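Local coordinates for SIRV coat protein (PDB 3F2E) that probably forms the protein coat of a rod-shaped archaeal virus, represented here by the four-helix-bundle C-terminal domain, at residues 18-24 with 71-75. Sequence-based numbering, arbitrary orientation.
Sequences VLSQYGI and PTVLD
In this four-helix bundle the last turn of helix 9-22 packs on the first turn of helix 71-82, with Val-73 set among Val-18, Leu-19, Tyr-22 and Ile-24. A chi1 of -179° puts Val-73 CG1 anti to the backbone N and CG2 beside it, which turns CG1 to Val-18 and Leu-19 and CG2 to the tyrosine ring. CG2 sits over one face of the Tyr-22 ring in a CH-pi contact, 4.0 Å from the ring centroid and shifted toward the CD2 rim. Ile-24 comes tip to tip onto the end of Val-73, its CD1 4.0 Å from CG2 and only slightly farther from CG1. Val-73 CG1 lies 4.2 Å from Val-18 CG1 and 4.4 Å from Leu-19 CD2. Farther out, the Tyr-22 side chain crosses that of Thr-72 at about a right angle, with OH 3.4 Å from Thr-72 CG2. A Schellman motif at Gly-23, with positive phi, ends helix 9-22; the bond from Ile-24 N to Leu-19 O (2.9 Å) belongs to it, and the turn brings Ile-24 back toward Val-73. Tyr-32 of helix 29-46 also touches Leu-19 and Val-73, so a third helix joins the apolar cluster. The short segments run roughly antiparallel, at 145°, with their axes 10.6 Å apart: apolar packing between the first and last helices of a four-helix bundle.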
ATOM      1  N   VAL A  18      -5.093   8.699   2.663  1.00 14.50           N
ATOM      2  CA  VAL A  18      -3.759   9.050   2.172  1.00 12.00           C
ATOM      3  C   VAL A  18      -3.826   9.850   0.865  1.00 13.46           C
ATOM      4  O   VAL A  18      -3.105  10.839   0.689  1.00 14.20           O
ATOM      5  CB  VAL A  18      -2.864   7.793   2.002  1.00 11.67           C
ATOM      6  CG1 VAL A  18      -1.532   8.166   1.368  1.00 15.80           C
ATOM      7  CG2 VAL A  18      -2.647   7.117   3.357  1.00 14.67           C
ATOM      8  N   LEU A  19      -4.690   9.429  -0.058  1.00 13.73           N
ATOM      9  CA  LEU A  19      -4.820  10.138  -1.324  1.00 13.17           C
ATOM     10  C   LEU A  19      -5.252  11.594  -1.103  1.00 14.17           C
ATOM     11  O   LEU A  19      -4.815  12.498  -1.824  1.00 15.44           O
ATOM     12  CB  LEU A  19      -5.755   9.391  -2.282  1.00 16.17           C
ATOM     13  CG  LEU A  19      -5.268   7.981  -2.651  1.00 14.87           C
ATOM     14  CD1 LEU A  19      -6.214   7.310  -3.649  1.00 18.03           C
ATOM     15  CD2 LEU A  19      -3.842   8.005  -3.197  1.00 19.68           C
ATOM     16  N   SER A  20      -6.082  11.817  -0.088  0.52 14.00           N
ATOM     17  CA  SER A  20      -6.514  13.168   0.264  0.52 15.86           C
ATOM     18  C   SER A  20      -5.340  14.037   0.714  0.52 15.01           C
ATOM     19  O   SER A  20      -5.206  15.187   0.288  0.52 15.00           O
ATOM     20  CB  SER A  20      -7.577  13.119   1.363  0.52 15.59           C
ATOM     21  OG  SER A  20      -8.820  12.673   0.852  0.52 24.57           O
ATOM     22  N   GLN A  21      -4.496  13.485   1.580  0.52 13.65           N
ATOM     23  CA  GLN A  21      -3.316  14.196   2.058  0.52 14.86           C
ATOM     24  C   GLN A  21      -2.429  14.648   0.899  0.52 14.08           C
ATOM     25  O   GLN A  21      -1.840  15.729   0.946  0.52 14.96           O
ATOM     26  CB  GLN A  21      -2.508  13.311   3.011  0.52 16.06           C
ATOM     27  CG  GLN A  21      -3.267  12.852   4.248  0.52 13.80           C
ATOM     28  CD  GLN A  21      -2.500  11.798   5.022  0.52 21.26           C
ATOM     29  OE1 GLN A  21      -1.320  11.537   4.759  0.52 26.59           O
ATOM     30  NE2 GLN A  21      -3.166  11.189   5.995  0.52 25.71           N
ATOM     31  N   TYR A  22      -2.339  13.819  -0.139  1.00 13.84           N
ATOM     32  CA  TYR A  22      -1.435  14.098  -1.255  1.00 13.90           C
ATOM     33  C   TYR A  22      -2.111  14.750  -2.460  1.00 13.29           C
ATOM     34  O   TYR A  22      -1.451  15.068  -3.458  1.00 13.45           O
ATOM     35  CB  TYR A  22      -0.675  12.817  -1.667  1.00 14.19           C
ATOM     36  CG  TYR A  22       0.404  12.452  -0.665  1.00 12.84           C
ATOM     37  CD1 TYR A  22       0.105  11.714   0.477  1.00 15.91           C
ATOM     38  CD2 TYR A  22       1.711  12.898  -0.834  1.00 17.05           C
ATOM     39  CE1 TYR A  22       1.092  11.410   1.413  1.00 17.85           C
ATOM     40  CE2 TYR A  22       2.696  12.603   0.092  1.00 16.26           C
ATOM     41  CZ  TYR A  22       2.383  11.861   1.211  1.00 17.67           C
ATOM     42  OH  TYR A  22       3.371  11.575   2.129  1.00 20.49           O
ATOM     43  N   GLY A  23      -3.417  14.973  -2.364  1.00 16.01           N
ATOM     44  CA  GLY A  23      -4.138  15.646  -3.435  1.00 15.23           C
ATOM     45  C   GLY A  23      -4.287  14.814  -4.701  1.00 15.38           C
ATOM     46  O   GLY A  23      -4.380  15.353  -5.805  1.00 18.25           O
ATOM     47  N   ILE A  24      -4.326  13.498  -4.547  1.00 16.00           N
ATOM     48  CA  ILE A  24      -4.399  12.605  -5.705  1.00 19.29           C
ATOM     49  C   ILE A  24      -5.849  12.288  -6.077  1.00 16.89           C
ATOM     50  O   ILE A  24      -6.600  11.737  -5.269  1.00 17.76           O
ATOM     51  CB  ILE A  24      -3.582  11.319  -5.462  1.00 17.75           C
ATOM     52  CG1 ILE A  24      -2.097  11.669  -5.347  1.00 16.46           C
ATOM     53  CG2 ILE A  24      -3.822  10.300  -6.581  1.00 19.00           C
ATOM     54  CD1 ILE A  24      -1.230  10.554  -4.792  1.00 18.39           C
ATOM     55  N   PRO A  71       6.853   6.755  -4.560  1.00 15.40           N
ATOM     56  CA  PRO A  71       7.330   5.921  -3.443  1.00 14.82           C
ATOM     57  C   PRO A  71       6.884   6.433  -2.076  1.00 15.38           C
ATOM     58  O   PRO A  71       6.601   5.633  -1.172  1.00 16.97           O
ATOM     59  CB  PRO A  71       8.862   6.002  -3.558  1.00 18.02           C
ATOM     60  CG  PRO A  71       9.131   6.461  -4.953  1.00 25.38           C
ATOM     61  CD  PRO A  71       7.960   7.304  -5.363  1.00 19.82           C
ATOM     62  N   THR A  72       6.829   7.753  -1.913  1.00 15.82           N
ATOM     63  CA  THR A  72       6.409   8.336  -0.644  1.00 14.86           C
ATOM     64  C   THR A  72       4.954   7.973  -0.344  1.00 15.12           C
ATOM     65  O   THR A  72       4.606   7.637   0.790  1.00 15.52           O
ATOM     66  CB  THR A  72       6.585   9.865  -0.644  1.00 18.83           C
ATOM     67  OG1 THR A  72       7.947  10.182  -0.962  1.00 20.65           O
ATOM     68  CG2 THR A  72       6.230  10.446   0.724  1.00 16.80           C
ATOM     69  N   VAL A  73       4.115   8.021  -1.377  1.00 13.69           N
ATOM     70  CA  VAL A  73       2.713   7.651  -1.229  1.00 15.29           C
ATOM     71  C   VAL A  73       2.555   6.154  -0.941  1.00 14.27           C
ATOM     72  O   VAL A  73       1.725   5.769  -0.123  1.00 14.19           O
ATOM     73  CB  VAL A  73       1.878   8.063  -2.456  1.00 14.73           C
ATOM     74  CG1 VAL A  73       0.412   7.688  -2.268  1.00 14.03           C
ATOM     75  CG2 VAL A  73       2.021   9.568  -2.704  1.00 15.93           C
ATOM     76  N   LEU A  74       3.344   5.309  -1.608  1.00 14.38           N
ATOM     77  CA  LEU A  74       3.282   3.872  -1.322  1.00 12.75           C
ATOM     78  C   LEU A  74       3.652   3.569   0.130  1.00 14.61           C
ATOM     79  O   LEU A  74       3.016   2.727   0.762  1.00 14.58           O
ATOM     80  CB  LEU A  74       4.179   3.064  -2.262  1.00 12.99           C
ATOM     81  CG  LEU A  74       3.817   3.058  -3.752  1.00 13.48           C
ATOM     82  CD1 LEU A  74       4.840   2.229  -4.509  1.00 15.94           C
ATOM     83  CD2 LEU A  74       2.409   2.520  -3.996  1.00 14.80           C
ATOM     84  N   ASP A  75       4.675   4.246   0.651  1.00 14.58           N
ATOM     85  CA  ASP A  75       5.036   4.104   2.065  1.00 13.57           C
ATOM     86  C   ASP A  75       3.874   4.516   2.974  1.00 15.67           C
ATOM     87  O   ASP A  75       3.555   3.834   3.947  1.00 14.41           O
ATOM     88  CB  ASP A  75       6.274   4.940   2.410  1.00 14.42           C
ATOM     89  CG  ASP A  75       7.561   4.335   1.883  1.00 23.10           C
ATOM     90  OD1 ASP A  75       7.536   3.189   1.378  1.00 16.22           O
ATOM     91  OD2 ASP A  75       8.609   5.013   1.981  1.00 22.49           O
TER